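Local coordinates for glutaredoxin related protein (Sulfolobus solfataricus, PDB 4MNN), which probably acts as an atypical protein disulfide oxidoreductase of the glutaredoxin family, exchanging thiols and disulfides in other proteins, at residues G17-Q22 and N35-E40; Q23-S28 and K46-K51. All blocks are in the same frame, centred on the assembly; numbering follows the deposited sequence. Where two conformers were deposited one is given.

Contact 1: residues G17-Q22 and N35-E40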
loop_
_atom_site.group_PDB
_atom_site.type_symbol
_atom_site.label_atom_id
_atom_site.label_comp_id
_atom_site.label_asym_id
_atom_site.label_seq_id
_atom_site.Cartn_x
_atom_site.Cartn_y
_atom_site.Cartn_z
ATOM N N GLY A 17 14.595 5.874 -11.025
ATOM C CA GLY A 17 14.348 4.474 -10.679
ATOM C C GLY A 17 13.433 3.746 -11.666
ATOM O O GLY A 17 13.264 4.201 -12.796
ATOM N N ASP A 18 12.843 2.628 -11.242
ATOM C CA ASP A 18 11.959 1.862 -12.114
ATOM C C ASP A 18 10.698 1.431 -11.348
ATOM O O ASP A 18 10.188 0.310 -11.525
ATOM C CB ASP A 18 12.675 0.637 -12.666
ATOM C CG ASP A 18 12.926 -0.410 -11.614
ATOM O OD1 ASP A 18 13.034 -0.027 -10.429
ATOM O OD2 ASP A 18 13.024 -1.613 -11.970
ATOM N N ILE A 19 10.211 2.321 -10.483
ATOM C CA ILE A 19 8.976 2.040 -9.769
ATOM C C ILE A 19 7.905 2.068 -10.866
ATOM O O ILE A 19 7.972 2.887 -11.801
ATOM C CB ILE A 19 8.668 3.145 -8.722
ATOM C CG1 ILE A 19 9.180 2.739 -7.347
ATOM C CG2 ILE A 19 7.155 3.392 -8.642
ATOM C CD1 ILE A 19 8.307 1.708 -6.617
ATOM N N THR A 20 6.950 1.141 -10.792
ATOM C CA THR A 20 5.864 1.109 -11.759
ATOM C C THR A 20 4.563 0.970 -10.964
ATOM O O THR A 20 4.487 0.125 -10.083
ATOM C CB THR A 20 5.948 -0.092 -12.712
ATOM O OG1 THR A 20 7.124 0.014 -13.528
ATOM C CG2 THR A 20 4.727 -0.102 -13.649
ATOM N N ILE A 21 3.570 1.803 -11.276
ATOM C CA ILE A 21 2.277 1.751 -10.602
ATOM C C ILE A 21 1.236 1.256 -11.594
ATOM O O ILE A 21 1.201 1.752 -12.721
ATOM C CB ILE A 21 1.848 3.169 -10.140
ATOM C CG1 ILE A 21 2.645 3.573 -8.907
ATOM C CG2 ILE A 21 0.344 3.242 -9.895
ATOM C CD1 ILE A 21 2.477 5.030 -8.556
ATOM N N GLN A 22 0.431 0.264 -11.210
ATOM C CA GLN A 22 -0.646 -0.170 -12.089
ATOM C C GLN A 22 -1.895 0.264 -11.348
ATOM O O GLN A 22 -2.058 -0.034 -10.168
ATOM C CB GLN A 22 -0.688 -1.681 -12.263
ATOM C CG GLN A 22 0.583 -2.269 -12.826
ATOM C CD GLN A 22 0.412 -3.747 -13.115
ATOM O OE1 GLN A 22 -0.200 -4.463 -12.331
ATOM N NE2 GLN A 22 0.944 -4.204 -14.234
ATOM N N ASN A 35 3.970 11.894 -14.626
ATOM C CA ASN A 35 5.000 12.867 -14.952
ATOM C C ASN A 35 6.303 12.411 -14.340
ATOM O O ASN A 35 7.368 12.818 -14.786
ATOM C CB ASN A 35 4.649 14.278 -14.422
ATOM C CG ASN A 35 3.296 14.778 -14.901
ATOM O OD1 ASN A 35 2.914 14.599 -16.061
ATOM N ND2 ASN A 35 2.561 15.421 -14.008
ATOM N N TYR A 36 6.232 11.521 -13.342
ATOM C CA TYR A 36 7.427 11.055 -12.640
ATOM C C TYR A 36 7.762 9.583 -12.642
ATOM O O TYR A 36 8.931 9.231 -12.511
ATOM C CB TYR A 36 7.397 11.507 -11.158
ATOM C CG TYR A 36 7.001 12.946 -11.003
ATOM C CD1 TYR A 36 5.700 13.298 -10.691
ATOM C CD2 TYR A 36 7.898 13.962 -11.320
ATOM C CE1 TYR A 36 5.291 14.617 -10.712
ATOM C CE2 TYR A 36 7.504 15.284 -11.344
ATOM C CZ TYR A 36 6.206 15.611 -11.049
ATOM O OH TYR A 36 5.802 16.929 -11.119
ATOM N N VAL A 37 6.759 8.710 -12.726
ATOM C CA VAL A 37 7.004 7.263 -12.712
ATOM C C VAL A 37 6.145 6.598 -13.780
ATOM O O VAL A 37 5.244 7.229 -14.326
ATOM C CB VAL A 37 6.665 6.605 -11.354
ATOM C CG1 VAL A 37 7.559 7.180 -10.244
ATOM C CG2 VAL A 37 5.135 6.832 -11.013
ATOM N N ASN A 38 6.413 5.331 -14.076
ATOM C CA ASN A 38 5.603 4.659 -15.093
ATOM C C ASN A 38 4.272 4.353 -14.463
ATOM O O ASN A 38 4.228 3.839 -13.341
ATOM C CB ASN A 38 6.263 3.339 -15.509
ATOM C CG ASN A 38 7.670 3.551 -16.089
ATOM O OD1 ASN A 38 7.876 4.426 -16.914
ATOM N ND2 ASN A 38 8.622 2.736 -15.666
ATOM N N VAL A 39 3.195 4.661 -15.182
ATOM C CA VAL A 39 1.848 4.363 -14.700
ATOM C C VAL A 39 1.109 3.539 -15.773
ATOM O O VAL A 39 1.027 3.960 -16.918
ATOM C CB VAL A 39 1.039 5.662 -14.438
ATOM C CG1 VAL A 39 -0.372 5.315 -13.970
ATOM C CG2 VAL A 39 1.740 6.525 -13.367
ATOM N N GLU A 40 0.612 2.365 -15.402
ATOM C CA GLU A 40 -0.170 1.519 -16.300
ATOM C C GLU A 40 -1.595 1.566 -15.799
ATOM O O GLU A 40 -1.827 1.442 -14.600
ATOM C CB GLU A 40 0.310 0.071 -16.227
ATOM C CG GLU A 40 1.699 -0.145 -16.758
ATOM C CD GLU A 40 2.158 -1.574 -16.534
ATOM O OE1 GLU A 40 1.293 -2.481 -16.418
ATOM O OE2 GLU A 40 3.378 -1.781 -16.493
HETATM O O HOH W 1 9.314 4.669 -13.268
#

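Contact 2: residues Q23-S28 and K46-K51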
loop_
_atom_site.group_PDB
_atom_site.type_symbol
_atom_site.label_atom_id
_atom_site.label_comp_id
_atom_site.label_asym_id
_atom_site.label_seq_id
_atom_site.Cartn_x
_atom_site.Cartn_y
_atom_site.Cartn_z
ATOM N N GLN A 23 -2.807 0.942 -12.021
ATOM C CA GLN A 23 -3.979 1.388 -11.283
ATOM C C GLN A 23 -5.218 1.395 -12.126
ATOM O O GLN A 23 -5.113 1.337 -13.334
ATOM C CB GLN A 23 -3.759 2.833 -10.825
ATOM C CG GLN A 23 -3.717 3.863 -11.983
ATOM C CD GLN A 23 -5.108 4.418 -12.360
ATOM O OE1 GLN A 23 -5.990 4.581 -11.500
ATOM N NE2 GLN A 23 -5.294 4.728 -13.636
ATOM N N CYS A 24 -6.378 1.454 -11.475
ATOM C CA CYS A 24 -7.607 1.671 -12.219
ATOM C C CYS A 24 -8.591 2.412 -11.342
ATOM O O CYS A 24 -8.582 2.305 -10.104
ATOM C CB CYS A 24 -8.225 0.392 -12.760
ATOM S SG CYS A 24 -8.328 -0.888 -11.511
ATOM N N ASN A 25 -9.419 3.210 -12.002
ATOM C CA ASN A 25 -10.443 4.004 -11.365
ATOM C C ASN A 25 -9.914 5.122 -10.464
ATOM O O ASN A 25 -10.619 5.616 -9.601
ATOM C CB ASN A 25 -11.426 3.086 -10.621
ATOM C CG ASN A 25 -12.181 2.128 -11.570
ATOM O OD1 ASN A 25 -11.869 2.024 -12.773
ATOM N ND2 ASN A 25 -13.173 1.412 -11.022
ATOM N N GLY A 26 -8.665 5.515 -10.674
ATOM C CA GLY A 26 -8.136 6.626 -9.905
ATOM C C GLY A 26 -7.381 7.476 -10.900
ATOM O O GLY A 26 -6.392 8.117 -10.549
ATOM N N ASP A 27 -7.892 7.520 -12.139
ATOM C CA ASP A 27 -7.192 8.212 -13.229
ATOM C C ASP A 27 -6.806 9.651 -12.959
ATOM O O ASP A 27 -5.687 10.041 -13.251
ATOM C CB ASP A 27 -8.019 8.229 -14.542
ATOM C CG ASP A 27 -8.286 6.845 -15.122
ATOM O OD1 ASP A 27 -7.848 5.835 -14.528
ATOM O OD2 ASP A 27 -8.949 6.774 -16.198
ATOM N N SER A 28 -7.725 10.452 -12.420
ATOM C CA SER A 28 -7.412 11.867 -12.263
ATOM C C SER A 28 -6.310 12.132 -11.271
ATOM O O SER A 28 -5.667 13.182 -11.325
ATOM C CB SER A 28 -8.684 12.665 -11.926
ATOM O OG SER A 28 -9.258 12.188 -10.738
ATOM N N LYS A 46 -14.230 -2.861 -11.250
ATOM C CA LYS A 46 -15.483 -2.442 -10.629
ATOM C C LYS A 46 -15.206 -1.467 -9.490
ATOM O O LYS A 46 -16.045 -0.605 -9.159
ATOM C CB LYS A 46 -16.233 -3.669 -10.110
ATOM C CG LYS A 46 -16.436 -4.712 -11.197
ATOM C CD LYS A 46 -17.214 -5.930 -10.708
ATOM C CE LYS A 46 -17.530 -6.845 -11.883
ATOM N NZ LYS A 46 -18.004 -8.200 -11.443
ATOM N N LYS A 47 -14.028 -1.605 -8.877
ATOM C CA LYS A 47 -13.637 -0.715 -7.785
ATOM C C LYS A 47 -12.169 -0.327 -8.012
ATOM O O LYS A 47 -11.425 -1.027 -8.661
ATOM C CB LYS A 47 -13.804 -1.409 -6.433
ATOM C CG LYS A 47 -15.279 -1.644 -5.983
ATOM C CD LYS A 47 -15.273 -2.393 -4.647
ATOM C CE LYS A 47 -16.651 -2.509 -4.010
ATOM N NZ LYS A 47 -17.315 -1.193 -3.892
ATOM N N PRO A 48 -11.751 0.795 -7.462
ATOM C CA PRO A 48 -10.367 1.234 -7.653
ATOM C C PRO A 48 -9.288 0.393 -6.980
ATOM O O PRO A 48 -9.525 -0.266 -5.944
ATOM C CB PRO A 48 -10.390 2.676 -7.108
ATOM C CG PRO A 48 -11.483 2.660 -6.084
ATOM C CD PRO A 48 -12.545 1.787 -6.710
ATOM N N LEU A 49 -8.102 0.394 -7.578
ATOM C CA LEU A 49 -6.993 -0.268 -6.929
ATOM C C LEU A 49 -5.713 0.269 -7.497
ATOM O O LEU A 49 -5.713 0.886 -8.565
ATOM C CB LEU A 49 -7.051 -1.801 -7.026
ATOM C CG LEU A 49 -6.563 -2.804 -8.087
ATOM C CD1 LEU A 49 -7.781 -3.298 -8.826
ATOM C CD2 LEU A 49 -5.448 -2.261 -8.970
ATOM N N VAL A 50 -4.618 0.068 -6.776
ATOM C CA VAL A 50 -3.310 0.489 -7.249
ATOM C C VAL A 50 -2.296 -0.531 -6.762
ATOM O O VAL A 50 -2.281 -0.894 -5.585
ATOM C CB VAL A 50 -2.905 1.908 -6.749
ATOM C CG1 VAL A 50 -2.762 1.926 -5.254
ATOM C CG2 VAL A 50 -1.588 2.333 -7.425
ATOM N N LYS A 51 -1.478 -1.009 -7.696
ATOM C CA LYS A 51 -0.438 -2.010 -7.441
ATOM C C LYS A 51 0.898 -1.318 -7.610
ATOM O O LYS A 51 1.104 -0.563 -8.589
ATOM C CB LYS A 51 -0.495 -3.162 -8.444
ATOM C CG LYS A 51 -1.673 -4.061 -8.235
ATOM C CD LYS A 51 -1.667 -5.207 -9.234
ATOM C CE LYS A 51 -2.491 -6.363 -8.700
ATOM N NZ LYS A 51 -2.893 -7.261 -9.836
#

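Contact 1: residues G17-Q22 and N35-E40
Q22 and E40 lie side by side on one face of the sheet, both chains extended and pointing the same way. Each starts with CG anti to its carbonyl carbon (chi1 -59° in Q22), and this keeps the two chains in step. NE2 of Q22 gives a hydrogen bond of 2.8 Å to OE1 of E40. The bond is bent, 145° at the hydrogen, and reaches OE1 from above the carboxylate plane. The amide and carboxylate planes are turned 64° apart. With an alanine here in place of the glutamine, the carboxylate of E40 is likely to lose this amide partner and be freer to turn.

T20 and N38 share that face. CG2 of T20 lies 3.6 Å from OE2 of E40.

I21 and V39 point to the opposite face. There I21 sends CD1 to within 4.0 Å of CG2 of V37, the two side chains meeting at a slant. I19 and V37 run alongside each other, with CG2 of I19 near CG1 of V37. Helix 71-83 packs on I19 and I21.

The backbones pair in parallel. N of I21 bonds to O of N38 at 3.0 Å, and N of E40 bonds to O of I21 at 2.8 Å. At the start of the ladder O of I19 and N of N38 are too far apart for a direct bond, at 3.7 Å. A water links them, donating to O of I19 and accepting from N of N38.

Strand 38-41 is an outermost strand of the sheet. With strand 19-24 and helix 27-33 it makes the beta-alpha-beta unit typical of the thioredoxin fold.

Contact 2: residues Q23-S28 and K46-K51
C24 and L49 face each other as an antiparallel hydrogen-bonded pair. N of C24 bonds to O of L49 at 3.0 Å, and N of L49 returns a longer bond of 3.2 Å to O of C24. Both are somewhat bent. Each acceptor also takes a CA-H...O contact: CA of Q23 approaches O of L49, and CA of P48 lies 3.2 Å from O of C24. Q23 and V50 form the next, non-hydrogen-bonded pair.

The apolar contacts lie on both faces. SG of C24 sits 3.6 Å from CD1 of L49 and a little further from CD2, so the leucine fork abuts the sulfur. SG stands between the backbone N and the carbonyl carbon (chi1 48°), and it is joined to C45 in a disulfide seen in the crystal. On the other face the side chain of Q23 touches F30 of helix 27-33.

Here strand 19-24 of the thioredoxin fold ends and the chain turns into helix 27-33, with G26 as the N-cap residue.

Polar side-chain bonds brace this turn. The chain of Q23 bends at chi2 (88°) and turns to the residues that follow it. Its OE1 accepts from N of G26 at 3.0 Å, in the carbonyl plane. Its NE2 gives a straight bond of 2.9 Å to OD1 of D27, on the anti side of the carboxylate and out of its plane, and also bonds to T41. The amide is thus gripped at both ends.

Beyond the strand, CB of N25 lies against CB of P48 at 3.7 Å. ND2 of N25 lies by the backbone of K47 and bonds to O of C45.

Overall arrangement
Contacts 1 and 2 share strand 19-24, which runs between its two sheet neighbours. Contact 1 pairs it in parallel with strand 38-41, and contact 2 in antiparallel with strand 49-54. Their centres are 14 Å apart. They meet through two probable hydrogen bonds: O of Q22 to N of K51 at 2.7 Å, and O of E40 to N of Q23 at 2.8 Å. Contact 2 holds C24, which pairs with C45 in one of two disulfides. The other, C111 with C114, is a CxxC pair at the start of helix 114-127, in keeping with a thioredoxin-type redox site.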